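Local coordinates for protein succinyl-CoA ligase (ADP-forming) subunit alpha (Methanosaeta concilii, PDB 6HXI) that binds coenzyme A and joins an alpha-type CoA-ligase region to a helical citrate-synthase-like domain within an eight-chain assembly, at residues 583-586 and 587-591; 317-321 and 322-326; 517-520 and 521-525; 256-259 and 260-264. One frame throughout, in Å; residues are numbered along the deposited sequence.

Contact 1: 583-586 and 587-591; sequences GLIG and HILDQ
Gly-583 through Gly-586 each lend a carbonyl to the residue four places on, in regular alpha-helical fashion: His-587 N to Gly-583 O at 2.8 Å, then Ile-588 N to Leu-584 O, Leu-589 N to Ile-585 O and Asp-590 N to Gly-586 O, each at 3.0 Å. The imidazole of His-587 leans back over the start of this turn. With CG beside the backbone N (chi1 -75°), its CD2 comes 3.0 Å from Gly-583 O, so one carbonyl meets both the main-chain N-H and a ring carbon. The far end of that ring looks elsewhere, NE2 being hydrogen-bonded to Asp-414, which should fix how the imidazole is rotated. On another side of the helix Ile-585 and Leu-589 run alongside each other and point the same way, CG2 of the isoleucine 3.7 Å from CD1 of the leucine. Ile-588 lays its longer branch back along the helix, and CG1 rests 3.2 Å from Leu-584 O. Helix 571-594 is buried on several sides here: Leu-584, Ile-585 and Ile-588 face helix 435-443, while His-587 and Ile-588 also meet helix 420-430. A second copy of the protein closes in as well, its Trp-392 against Ile-585, its Tyr-571 against Leu-589, and its Thr-358 hydrogen-bonded to Asp-590.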
ATOM      1  N   GLY B 583       5.313   9.509  13.007  1.00 21.88           N
ATOM      2  CA  GLY B 583       5.232  10.864  12.439  1.00 21.24           C
ATOM      3  C   GLY B 583       4.336  10.894  11.208  1.00 22.52           C
ATOM      4  O   GLY B 583       3.634  11.880  10.961  1.00 21.68           O
ATOM      5  N   LEU B 584       4.279   9.787  10.479  1.00 20.33           N
ATOM      6  CA  LEU B 584       3.382   9.690   9.268  1.00 23.40           C
ATOM      7  C   LEU B 584       1.912   9.804   9.691  1.00 28.24           C
ATOM      8  O   LEU B 584       1.220  10.669   9.199  1.00 27.36           O
ATOM      9  CB  LEU B 584       3.642   8.446   8.407  1.00 22.43           C
ATOM     10  CG  LEU B 584       4.638   8.470   7.222  1.00 29.37           C
ATOM     11  CD1 LEU B 584       5.874   9.300   7.453  1.00 30.65           C
ATOM     12  CD2 LEU B 584       5.023   7.056   6.824  1.00 28.57           C
ATOM     13  N   ILE B 585       1.497   9.028  10.686  1.00 25.04           N
ATOM     14  CA  ILE B 585       0.149   9.078  11.301  1.00 23.77           C
ATOM     15  C   ILE B 585      -0.077  10.513  11.853  1.00 27.18           C
ATOM     16  O   ILE B 585      -1.115  11.112  11.610  1.00 28.30           O
ATOM     17  CB  ILE B 585       0.026   7.988  12.405  1.00 24.68           C
ATOM     18  CG1 ILE B 585      -0.006   6.545  11.733  1.00 23.85           C
ATOM     19  CG2 ILE B 585      -1.258   8.227  13.239  1.00 24.90           C
ATOM     20  CD1 ILE B 585       0.346   5.345  12.639  1.00 24.82           C
ATOM     21  N   GLY B 586       0.899  11.048  12.555  1.00 22.95           N
ATOM     22  CA  GLY B 586       0.846  12.427  13.047  1.00 21.66           C
ATOM     23  C   GLY B 586       0.518  13.432  11.943  1.00 22.14           C
ATOM     24  O   GLY B 586      -0.414  14.238  12.061  1.00 21.06           O
ATOM     25  N   HIS B 587       1.268  13.414  10.868  1.00 20.66           N
ATOM     26  CA  HIS B 587       1.037  14.362   9.740  1.00 21.83           C
ATOM     27  C   HIS B 587      -0.339  14.149   9.031  1.00 25.44           C
ATOM     28  O   HIS B 587      -1.048  15.102   8.698  1.00 24.86           O
ATOM     29  CB  HIS B 587       2.172  14.209   8.707  1.00 23.01           C
ATOM     30  CG  HIS B 587       3.456  14.837   9.188  1.00 24.35           C
ATOM     31  ND1 HIS B 587       3.534  16.176   9.414  1.00 25.60           N
ATOM     32  CD2 HIS B 587       4.657  14.271   9.430  1.00 24.77           C
ATOM     33  CE1 HIS B 587       4.775  16.403   9.816  1.00 26.07           C
ATOM     34  NE2 HIS B 587       5.490  15.278   9.842  1.00 26.45           N
ATOM     35  N   ILE B 588      -0.741  12.909   8.868  1.00 19.48           N
ATOM     36  CA  ILE B 588      -2.065  12.617   8.268  1.00 20.93           C
ATOM     37  C   ILE B 588      -3.184  13.254   9.111  1.00 25.70           C
ATOM     38  O   ILE B 588      -4.079  13.860   8.547  1.00 24.92           O
ATOM     39  CB  ILE B 588      -2.238  11.080   8.230  1.00 21.39           C
ATOM     40  CG1 ILE B 588      -1.310  10.445   7.177  1.00 18.94           C
ATOM     41  CG2 ILE B 588      -3.736  10.723   8.051  1.00 20.21           C
ATOM     42  CD1 ILE B 588      -1.040   8.956   7.455  1.00 20.57           C
ATOM     43  N   LEU B 589      -3.141  13.058  10.457  1.00 22.72           N
ATOM     44  CA  LEU B 589      -4.124  13.559  11.425  1.00 23.46           C
ATOM     45  C   LEU B 589      -4.108  15.080  11.495  1.00 23.48           C
ATOM     46  O   LEU B 589      -5.163  15.696  11.632  1.00 21.23           O
ATOM     47  CB  LEU B 589      -3.856  12.963  12.829  1.00 24.08           C
ATOM     48  CG  LEU B 589      -4.110  11.451  13.006  1.00 28.82           C
ATOM     49  CD1 LEU B 589      -3.490  10.953  14.301  1.00 30.75           C
ATOM     50  CD2 LEU B 589      -5.595  11.104  12.983  1.00 30.03           C
ATOM     51  N   ASP B 590      -2.908  15.671  11.394  1.00 20.92           N
ATOM     52  CA  ASP B 590      -2.680  17.108  11.399  1.00 21.57           C
ATOM     53  C   ASP B 590      -3.417  17.748  10.224  1.00 28.19           C
ATOM     54  O   ASP B 590      -4.120  18.727  10.429  1.00 29.26           O
ATOM     55  CB  ASP B 590      -1.177  17.423  11.379  1.00 21.58           C
ATOM     56  CG  ASP B 590      -0.799  18.883  11.666  1.00 31.91           C
ATOM     57  OD1 ASP B 590      -1.554  19.564  12.372  1.00 30.73           O
ATOM     58  OD2 ASP B 590       0.287  19.320  11.225  1.00 33.28           O
ATOM     59  N   GLN B 591      -3.300  17.174   9.003  1.00 24.95           N
ATOM     60  CA  GLN B 591      -3.995  17.689   7.815  1.00 23.38           C
ATOM     61  C   GLN B 591      -5.519  17.524   7.975  1.00 27.33           C
ATOM     62  O   GLN B 591      -6.278  18.394   7.579  1.00 27.10           O
ATOM     63  CB  GLN B 591      -3.455  17.014   6.523  1.00 24.79           C
ATOM     64  CG  GLN B 591      -1.919  17.192   6.278  1.00 26.42           C
ATOM     65  CD  GLN B 591      -1.513  18.643   6.293  1.00 34.99           C
ATOM     66  OE1 GLN B 591      -2.151  19.464   5.648  1.00 29.63           O
ATOM     67  NE2 GLN B 591      -0.533  19.029   7.104  1.00 29.06           N
TER

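Contact 2: 317-321 and 322-326; sequences DMLLT and RGIVQ
Met-318 and Arg-322, one helical turn apart, lie side by side and point the same way, with Met-318 CG set over one face of the guanidinium. That carbon is 3.9 Å from Arg-322 NH1 and equally far from NH2, so it lies over the fork between the two terminal nitrogens. The arginine gets there by bending at chi3 (-81°), which brings its flat end back along the methionine. Leu-319 is turned quite differently: it crosses two side chains of the departing chain at a slant. Its CD2 meets Ile-324 CD1 at 3.9 Å, and its CB packs against Val-325 CG2 at 3.6 Å. Val-325 is buried, with Cys-171, Asp-194 and Lys-226 beyond it.

The backbone ends helix 308-322 in a Schellman motif. Gly-323 takes a positive phi, Ile-324 N turns back to Leu-319 O and Gly-323 N to Leu-320 O, though both of these bonds are weak. Leu-319 against Ile-324 is the apolar pair expected of such an ending. A much straighter bond (169°) runs from Val-325 N to Leu-319 O at 3.2 Å, the donor standing well above the carbonyl plane. Met-318 O is gripped twice from the same face, by Arg-322 N and by the hydroxyl of Thr-321, whose OG1 donates at 2.7 Å.

Chemically, the carbonyls of Met-318 and Leu-319 are met by N-H groups, the former also by a hydroxyl, and Leu-320 O by a weak bond. Leu-319 and Val-325 pack the buried side with Ile-324 at its exposed margin, and the guanidinium rests one face on the methionine's CG, a dispersive contact.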
ATOM      1  N   ASP B 317     -46.881 -56.617  16.921  1.00 74.12           N
ATOM      2  CA  ASP B 317     -47.126 -58.023  16.573  1.00 77.43           C
ATOM      3  C   ASP B 317     -48.611 -58.310  16.432  1.00 85.11           C
ATOM      4  O   ASP B 317     -48.997 -59.027  15.513  1.00 87.52           O
ATOM      5  CB  ASP B 317     -46.476 -58.984  17.584  1.00 80.78           C
ATOM      6  CG  ASP B 317     -44.970 -59.175  17.423  1.00101.71           C
ATOM      7  OD1 ASP B 317     -44.374 -58.538  16.514  1.00102.65           O
ATOM      8  OD2 ASP B 317     -44.381 -59.946  18.213  1.00111.61           O
ATOM      9  N   MET B 318     -49.444 -57.726  17.309  1.00 81.62           N
ATOM     10  CA  MET B 318     -50.899 -57.842  17.279  1.00 83.29           C
ATOM     11  C   MET B 318     -51.453 -57.235  15.977  1.00 87.18           C
ATOM     12  O   MET B 318     -52.349 -57.825  15.376  1.00 89.25           O
ATOM     13  CB  MET B 318     -51.489 -57.162  18.519  1.00 85.35           C
ATOM     14  CG  MET B 318     -52.992 -56.998  18.502  1.00 90.97           C
ATOM     15  SD  MET B 318     -53.534 -55.982  19.901  1.00 95.10           S
ATOM     16  CE  MET B 318     -53.179 -54.344  19.294  1.00 88.49           C
ATOM     17  N   LEU B 319     -50.889 -56.091  15.516  1.00 81.20           N
ATOM     18  CA  LEU B 319     -51.312 -55.454  14.263  1.00 80.61           C
ATOM     19  C   LEU B 319     -50.889 -56.283  13.051  1.00 84.02           C
ATOM     20  O   LEU B 319     -51.622 -56.309  12.058  1.00 85.05           O
ATOM     21  CB  LEU B 319     -50.790 -54.019  14.130  1.00 78.17           C
ATOM     22  CG  LEU B 319     -51.211 -52.990  15.184  1.00 82.42           C
ATOM     23  CD1 LEU B 319     -50.353 -51.762  15.071  1.00 80.78           C
ATOM     24  CD2 LEU B 319     -52.664 -52.583  15.036  1.00 86.12           C
ATOM     25  N   LEU B 320     -49.718 -56.976  13.150  1.00 78.73           N
ATOM     26  CA  LEU B 320     -49.181 -57.877  12.116  1.00 79.43           C
ATOM     27  C   LEU B 320     -50.062 -59.109  11.914  1.00 85.97           C
ATOM     28  O   LEU B 320     -50.237 -59.532  10.771  1.00 86.42           O
ATOM     29  CB  LEU B 320     -47.777 -58.364  12.483  1.00 78.49           C
ATOM     30  CG  LEU B 320     -46.567 -57.714  11.825  1.00 80.65           C
ATOM     31  CD1 LEU B 320     -45.335 -58.536  12.120  1.00 80.64           C
ATOM     32  CD2 LEU B 320     -46.713 -57.607  10.299  1.00 83.39           C
ATOM     33  N   THR B 321     -50.565 -59.713  13.027  1.00 84.65           N
ATOM     34  CA  THR B 321     -51.431 -60.907  13.033  1.00 88.12           C
ATOM     35  C   THR B 321     -52.758 -60.597  12.340  1.00 95.09           C
ATOM     36  O   THR B 321     -53.148 -61.301  11.412  1.00 97.62           O
ATOM     37  CB  THR B 321     -51.677 -61.454  14.474  1.00 96.61           C
ATOM     38  OG1 THR B 321     -52.500 -60.556  15.240  1.00 98.92           O
ATOM     39  CG2 THR B 321     -50.391 -61.803  15.219  1.00 89.90           C
ATOM     40  N   ARG B 322     -53.427 -59.522  12.788  1.00 91.94           N
ATOM     41  CA  ARG B 322     -54.698 -59.005  12.285  1.00 93.40           C
ATOM     42  C   ARG B 322     -54.571 -58.469  10.841  1.00 98.91           C
ATOM     43  O   ARG B 322     -55.582 -58.269  10.165  1.00100.54           O
ATOM     44  CB  ARG B 322     -55.196 -57.905  13.235  1.00 91.60           C
ATOM     45  CG  ARG B 322     -56.702 -57.835  13.370  1.00103.96           C
ATOM     46  CD  ARG B 322     -57.087 -57.046  14.600  1.00116.06           C
ATOM     47  NE  ARG B 322     -57.016 -57.860  15.815  1.00128.11           N
ATOM     48  CZ  ARG B 322     -56.753 -57.379  17.026  1.00138.41           C
ATOM     49  NH1 ARG B 322     -56.512 -56.083  17.196  1.00126.24           N
ATOM     50  NH2 ARG B 322     -56.717 -58.191  18.075  1.00117.89           N
ATOM     51  N   GLY B 323     -53.338 -58.253  10.392  1.00 94.82           N
ATOM     52  CA  GLY B 323     -53.044 -57.765   9.053  1.00 94.91           C
ATOM     53  C   GLY B 323     -53.182 -56.267   8.897  1.00 98.68           C
ATOM     54  O   GLY B 323     -53.036 -55.751   7.784  1.00 97.43           O
ATOM     55  N   ILE B 324     -53.438 -55.548  10.019  1.00 77.96           N
ATOM     56  CA  ILE B 324     -53.585 -54.082  10.047  1.00 78.83           C
ATOM     57  C   ILE B 324     -52.313 -53.425   9.480  1.00 85.70           C
ATOM     58  O   ILE B 324     -52.394 -52.492   8.680  1.00 85.68           O
ATOM     59  CB  ILE B 324     -54.021 -53.543  11.448  1.00 80.98           C
ATOM     60  CG1 ILE B 324     -55.386 -54.147  11.874  1.00 81.48           C
ATOM     61  CG2 ILE B 324     -54.085 -52.015  11.456  1.00 81.67           C
ATOM     62  CD1 ILE B 324     -55.898 -53.792  13.294  1.00 89.90           C
ATOM     63  N   VAL B 325     -51.153 -54.007   9.835  1.00 84.10           N
ATOM     64  CA  VAL B 325     -49.824 -53.604   9.381  1.00 84.59           C
ATOM     65  C   VAL B 325     -49.252 -54.743   8.523  1.00 90.02           C
ATOM     66  O   VAL B 325     -49.362 -55.917   8.900  1.00 90.23           O
ATOM     67  CB  VAL B 325     -48.886 -53.229  10.566  1.00 87.70           C
ATOM     68  CG1 VAL B 325     -47.484 -52.880  10.080  1.00 87.12           C
ATOM     69  CG2 VAL B 325     -49.456 -52.066  11.365  1.00 87.82           C
ATOM     70  N   GLN B 326     -48.673 -54.389   7.362  1.00 86.57           N
ATOM     71  CA  GLN B 326     -48.038 -55.336   6.451  1.00 86.49           C
ATOM     72  C   GLN B 326     -46.520 -55.143   6.481  1.00 88.22           C
ATOM     73  O   GLN B 326     -46.049 -54.014   6.649  1.00 87.81           O
ATOM     74  CB  GLN B 326     -48.576 -55.178   5.018  1.00 89.46           C
ATOM     75  CG  GLN B 326     -48.512 -56.470   4.180  1.00111.23           C
ATOM     76  CD  GLN B 326     -48.357 -56.243   2.685  1.00134.12           C
ATOM     77  OE1 GLN B 326     -48.656 -55.168   2.142  1.00132.26           O
ATOM     78  NE2 GLN B 326     -47.889 -57.266   1.981  1.00124.82           N
TER

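Contact 3: 517-520 and 521-525; sequences ELLN and YALQV
Leu-519 and Leu-523 make the closest apolar pairing between side chains here, their chains slanting across one another with Leu-519 CD1 4.1 Å from Leu-523 CG. Leu-518 reaches more loosely toward Tyr-521, approaching the ring obliquely with Leu-518 CD1 4.4 Å from Tyr-521 CD2.

These residues form the opening turns of helix 517-530, part of the all-helical bundle of the citrate-synthase-like domain. Leu-518 and Ala-522 pack on helix 540-555, Leu-519 and Leu-523 on helix 500-512, and Tyr-521 on helices 453-466 and 471-480.

Among the polar contacts, the main-chain bonds run four residues back, from the N-H groups of Tyr-521 to Gln-524 onto the carbonyls of Glu-517 to Asn-520 in turn. The shortest joins Ala-522 N to Leu-518 O at 2.8 Å. That same carbonyl oxygen, Leu-518 O, also lies 3.3 Å from Ala-522 CB. The longest, Gln-524 N to Asn-520 O, measures 3.2 Å. At the start of the helix the carboxylate of Asp-550 takes the N-H groups of both Leu-518 and Leu-519, one with each oxygen. Tyr-521 sends its ring away from the turn with CG anti to the backbone N (chi1 -176°), and its OH finds the carbonyl of Leu-469.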
ATOM      1  N   GLU B 517      32.846  -1.963  18.834  1.00 41.79           N
ATOM      2  CA  GLU B 517      33.945  -2.182  17.877  1.00 42.70           C
ATOM      3  C   GLU B 517      33.676  -1.549  16.492  1.00 43.62           C
ATOM      4  O   GLU B 517      34.557  -0.883  15.931  1.00 44.73           O
ATOM      5  CB  GLU B 517      34.212  -3.683  17.738  1.00 45.41           C
ATOM      6  CG  GLU B 517      35.590  -4.034  17.186  1.00 67.92           C
ATOM      7  CD  GLU B 517      35.869  -5.504  16.905  1.00100.33           C
ATOM      8  OE1 GLU B 517      34.920  -6.250  16.561  1.00101.18           O
ATOM      9  OE2 GLU B 517      37.059  -5.891  16.961  1.00 93.89           O
ATOM     10  N   LEU B 518      32.453  -1.738  15.947  1.00 35.33           N
ATOM     11  CA  LEU B 518      32.143  -1.164  14.651  1.00 33.15           C
ATOM     12  C   LEU B 518      31.974   0.352  14.766  1.00 36.98           C
ATOM     13  O   LEU B 518      32.357   1.084  13.840  1.00 35.16           O
ATOM     14  CB  LEU B 518      30.978  -1.879  13.982  1.00 31.91           C
ATOM     15  CG  LEU B 518      30.762  -1.560  12.494  1.00 35.03           C
ATOM     16  CD1 LEU B 518      31.996  -1.859  11.659  1.00 34.65           C
ATOM     17  CD2 LEU B 518      29.529  -2.257  11.962  1.00 30.87           C
ATOM     18  N   LEU B 519      31.542   0.834  15.958  1.00 35.35           N
ATOM     19  CA  LEU B 519      31.454   2.273  16.181  1.00 36.25           C
ATOM     20  C   LEU B 519      32.853   2.903  16.238  1.00 42.53           C
ATOM     21  O   LEU B 519      33.064   3.945  15.616  1.00 43.77           O
ATOM     22  CB  LEU B 519      30.591   2.653  17.388  1.00 35.94           C
ATOM     23  CG  LEU B 519      30.593   4.150  17.759  1.00 40.28           C
ATOM     24  CD1 LEU B 519      29.788   4.986  16.750  1.00 37.64           C
ATOM     25  CD2 LEU B 519      30.068   4.354  19.161  1.00 42.53           C
ATOM     26  N   ASN B 520      33.824   2.226  16.887  1.00 40.39           N
ATOM     27  CA  ASN B 520      35.189   2.742  16.960  1.00 41.62           C
ATOM     28  C   ASN B 520      35.827   2.832  15.564  1.00 44.83           C
ATOM     29  O   ASN B 520      36.472   3.834  15.248  1.00 43.71           O
ATOM     30  CB  ASN B 520      36.051   1.973  17.971  1.00 43.60           C
ATOM     31  CG  ASN B 520      35.582   2.041  19.421  1.00 65.01           C
ATOM     32  OD1 ASN B 520      34.966   3.016  19.894  1.00 55.29           O
ATOM     33  ND2 ASN B 520      35.887   0.991  20.170  1.00 57.62           N
ATOM     34  N   TYR B 521      35.573   1.832  14.706  1.00 40.99           N
ATOM     35  CA  TYR B 521      36.018   1.833  13.309  1.00 39.72           C
ATOM     36  C   TYR B 521      35.313   2.991  12.577  1.00 41.46           C
ATOM     37  O   TYR B 521      35.959   3.781  11.887  1.00 42.03           O
ATOM     38  CB  TYR B 521      35.657   0.468  12.661  1.00 41.68           C
ATOM     39  CG  TYR B 521      36.153   0.294  11.233  1.00 43.79           C
ATOM     40  CD1 TYR B 521      37.422  -0.223  10.971  1.00 46.41           C
ATOM     41  CD2 TYR B 521      35.352   0.636  10.146  1.00 43.50           C
ATOM     42  CE1 TYR B 521      37.884  -0.382   9.668  1.00 45.31           C
ATOM     43  CE2 TYR B 521      35.806   0.483   8.833  1.00 44.35           C
ATOM     44  CZ  TYR B 521      37.079  -0.014   8.601  1.00 49.23           C
ATOM     45  OH  TYR B 521      37.543  -0.150   7.315  1.00 46.67           O
ATOM     46  N   ALA B 522      33.985   3.107  12.763  1.00 36.92           N
ATOM     47  CA  ALA B 522      33.194   4.144  12.094  1.00 36.23           C
ATOM     48  C   ALA B 522      33.700   5.537  12.378  1.00 39.44           C
ATOM     49  O   ALA B 522      33.762   6.343  11.441  1.00 37.69           O
ATOM     50  CB  ALA B 522      31.725   4.025  12.440  1.00 36.08           C
ATOM     51  N   LEU B 523      34.082   5.807  13.656  1.00 35.91           N
ATOM     52  CA  LEU B 523      34.627   7.084  14.103  1.00 36.83           C
ATOM     53  C   LEU B 523      36.019   7.340  13.509  1.00 42.31           C
ATOM     54  O   LEU B 523      36.354   8.494  13.343  1.00 42.26           O
ATOM     55  CB  LEU B 523      34.638   7.237  15.659  1.00 37.77           C
ATOM     56  CG  LEU B 523      33.264   7.218  16.381  1.00 42.55           C
ATOM     57  CD1 LEU B 523      33.438   7.168  17.868  1.00 43.29           C
ATOM     58  CD2 LEU B 523      32.408   8.416  16.002  1.00 44.88           C
ATOM     59  N   GLN B 524      36.815   6.286  13.191  1.00 40.60           N
ATOM     60  CA  GLN B 524      38.117   6.411  12.517  1.00 41.85           C
ATOM     61  C   GLN B 524      37.873   6.825  11.068  1.00 46.12           C
ATOM     62  O   GLN B 524      38.610   7.663  10.563  1.00 46.82           O
ATOM     63  CB  GLN B 524      38.923   5.090  12.552  1.00 43.93           C
ATOM     64  CG  GLN B 524      39.608   4.791  13.878  1.00 43.93           C
ATOM     65  CD  GLN B 524      40.359   3.467  13.827  1.00 76.38           C
ATOM     66  OE1 GLN B 524      39.778   2.371  13.920  1.00 74.05           O
ATOM     67  NE2 GLN B 524      41.675   3.529  13.676  1.00 68.73           N
ATOM     68  N   VAL B 525      36.853   6.213  10.388  1.00 42.24           N
ATOM     69  CA  VAL B 525      36.434   6.546   9.007  1.00 41.19           C
ATOM     70  C   VAL B 525      35.967   8.028   8.951  1.00 45.43           C
ATOM     71  O   VAL B 525      36.342   8.759   8.012  1.00 45.26           O
ATOM     72  CB  VAL B 525      35.336   5.599   8.456  1.00 41.93           C
ATOM     73  CG1 VAL B 525      34.771   6.122   7.137  1.00 40.80           C
ATOM     74  CG2 VAL B 525      35.848   4.169   8.306  1.00 41.03           C
TER

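Contact 4: 256-259 and 260-264; sequences VAWV and TGTCS
The indole of Trp-258 meets a methyl at each of its two rings, both arriving obliquely and from the same side of its plane. Thr-260 CG2 approaches the five-membered ring, 3.8 Å from CD1, while Thr-262 CG2 approaches the six-membered ring, 3.8 Å from CZ2. The threonine side chains are turned differently against the tryptophan: Thr-260 slants across it, whereas Thr-262 crosses at about a right angle. All this happens where strand 255-260, the outermost on one side of the mixed, largely parallel sheet of the CoA-ligase region, runs out into a loop. The strand pairs with 227-233, and Trp-258 packs toward helices 287-297 and 308-322, touching Asn-291 and Tyr-308.

Gly-261 makes the turn that brings Thr-262 back to the indole. Its backbone angles (phi 110°, psi 27°) suit a residue without a side chain, since a CB there would jam against Thr-260 O. The turn also faces the chain of Citrate lyase, whose Asp-288 accepts hydrogen bonds from the N-H groups of Gly-261 and Cys-263, a different carboxylate oxygen for each.

Thr-260 divides its two branches: OG1, between the backbone N and the carbonyl carbon (chi1 71°), bonds to Gly-232 O, and the methyl goes to the tryptophan. Trp-258 NE1, buried and without a polar partner in the model, has Thr-260 CG2 3.9 Å away.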
ATOM      1  N   VAL B 256     -49.782 -47.166  23.442  1.00 61.81           N
ATOM      2  CA  VAL B 256     -48.772 -47.568  24.436  1.00 61.31           C
ATOM      3  C   VAL B 256     -48.511 -46.313  25.254  1.00 63.98           C
ATOM      4  O   VAL B 256     -48.337 -45.239  24.681  1.00 63.07           O
ATOM      5  CB  VAL B 256     -47.465 -48.140  23.815  1.00 65.14           C
ATOM      6  CG1 VAL B 256     -46.456 -48.509  24.896  1.00 64.67           C
ATOM      7  CG2 VAL B 256     -47.753 -49.350  22.921  1.00 66.84           C
ATOM      8  N   ALA B 257     -48.522 -46.422  26.583  1.00 60.00           N
ATOM      9  CA  ALA B 257     -48.315 -45.243  27.418  1.00 57.53           C
ATOM     10  C   ALA B 257     -47.464 -45.493  28.651  1.00 60.30           C
ATOM     11  O   ALA B 257     -47.646 -46.488  29.340  1.00 59.69           O
ATOM     12  CB  ALA B 257     -49.656 -44.668  27.829  1.00 58.91           C
ATOM     13  N   TRP B 258     -46.546 -44.560  28.941  1.00 56.19           N
ATOM     14  CA  TRP B 258     -45.723 -44.606  30.143  1.00 55.25           C
ATOM     15  C   TRP B 258     -45.470 -43.205  30.676  1.00 55.44           C
ATOM     16  O   TRP B 258     -45.142 -42.305  29.905  1.00 51.96           O
ATOM     17  CB  TRP B 258     -44.414 -45.401  29.963  1.00 53.82           C
ATOM     18  CG  TRP B 258     -43.603 -45.458  31.233  1.00 55.34           C
ATOM     19  CD1 TRP B 258     -42.464 -44.756  31.513  1.00 57.05           C
ATOM     20  CD2 TRP B 258     -43.957 -46.146  32.442  1.00 56.67           C
ATOM     21  NE1 TRP B 258     -42.061 -45.001  32.804  1.00 57.02           N
ATOM     22  CE2 TRP B 258     -42.959 -45.849  33.399  1.00 60.55           C
ATOM     23  CE3 TRP B 258     -45.013 -46.996  32.806  1.00 59.63           C
ATOM     24  CZ2 TRP B 258     -42.981 -46.385  34.692  1.00 61.59           C
ATOM     25  CZ3 TRP B 258     -45.041 -47.517  34.089  1.00 63.19           C
ATOM     26  CH2 TRP B 258     -44.030 -47.222  35.013  1.00 63.69           C
ATOM     27  N   VAL B 259     -45.641 -43.027  31.996  1.00 52.66           N
ATOM     28  CA  VAL B 259     -45.422 -41.758  32.684  1.00 51.67           C
ATOM     29  C   VAL B 259     -44.216 -41.927  33.630  1.00 57.87           C
ATOM     30  O   VAL B 259     -44.229 -42.778  34.522  1.00 58.25           O
ATOM     31  CB  VAL B 259     -46.700 -41.236  33.406  1.00 56.33           C
ATOM     32  CG1 VAL B 259     -46.424 -39.920  34.122  1.00 55.15           C
ATOM     33  CG2 VAL B 259     -47.863 -41.076  32.425  1.00 56.20           C
ATOM     34  N   THR B 260     -43.160 -41.138  33.391  1.00 55.10           N
ATOM     35  CA  THR B 260     -41.918 -41.165  34.181  1.00 55.10           C
ATOM     36  C   THR B 260     -42.075 -40.311  35.464  1.00 59.28           C
ATOM     37  O   THR B 260     -42.922 -39.418  35.517  1.00 59.61           O
ATOM     38  CB  THR B 260     -40.738 -40.703  33.312  1.00 54.20           C
ATOM     39  OG1 THR B 260     -40.877 -39.312  33.087  1.00 58.62           O
ATOM     40  CG2 THR B 260     -40.681 -41.411  31.969  1.00 49.27           C
ATOM     41  N   GLY B 261     -41.251 -40.582  36.463  1.00 55.36           N
ATOM     42  CA  GLY B 261     -41.288 -39.869  37.738  1.00 55.34           C
ATOM     43  C   GLY B 261     -41.792 -40.724  38.884  1.00 61.67           C
ATOM     44  O   GLY B 261     -42.347 -40.192  39.845  1.00 62.18           O
ATOM     45  N   THR B 262     -41.605 -42.052  38.791  1.00 59.72           N
ATOM     46  CA  THR B 262     -42.014 -43.009  39.827  1.00 63.14           C
ATOM     47  C   THR B 262     -41.107 -42.899  41.065  1.00 69.43           C
ATOM     48  O   THR B 262     -41.463 -43.403  42.119  1.00 69.55           O
ATOM     49  CB  THR B 262     -42.119 -44.451  39.268  1.00 77.17           C
ATOM     50  OG1 THR B 262     -40.826 -44.947  38.909  1.00 79.12           O
ATOM     51  CG2 THR B 262     -43.078 -44.563  38.077  1.00 77.68           C
ATOM     52  N   CYS B 263     -39.938 -42.224  40.925  1.00 67.77           N
ATOM     53  CA  CYS B 263     -38.954 -41.983  41.989  1.00 69.07           C
ATOM     54  C   CYS B 263     -39.469 -41.012  43.062  1.00 73.50           C
ATOM     55  O   CYS B 263     -39.115 -41.158  44.231  1.00 74.88           O
ATOM     56  CB  CYS B 263     -37.661 -41.465  41.381  1.00 68.10           C
ATOM     57  SG  CYS B 263     -37.849 -39.883  40.517  1.00 69.96           S
ATOM     58  N   SER B 264     -40.250 -39.996  42.643  1.00 67.94           N
ATOM     59  CA  SER B 264     -40.789 -38.905  43.459  1.00 68.44           C
ATOM     60  C   SER B 264     -41.292 -39.284  44.872  1.00 75.17           C
ATOM     61  O   SER B 264     -40.821 -38.639  45.812  1.00 75.48           O
ATOM     62  CB  SER B 264     -41.880 -38.149  42.710  1.00 70.75           C
ATOM     63  OG  SER B 264     -42.260 -36.973  43.403  1.00 78.27           O
TER

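How the contacts relate
Along the chain the order is contact 4, contact 2, contact 3, contact 1, and in space they fall into two pairs on opposite sides of the chain's centre. Contacts 4 and 2 have centres 28 Å apart and nearest atoms about 8 Å apart; strand 255-260 carries the first, and helix 308-322, which packs against that strand, ends in the second. Contacts 3 and 1 belong to the helical citrate-synthase-like region, centres 36 Å apart, on helices 517-530 and 571-594. Between the pairs the centres lie 75 to 104 Å apart, reflecting an elongated two-part subunit. Contact 4 meets the Citrate lyase chain and contact 1 a second copy of this protein, so each half takes part in assembly.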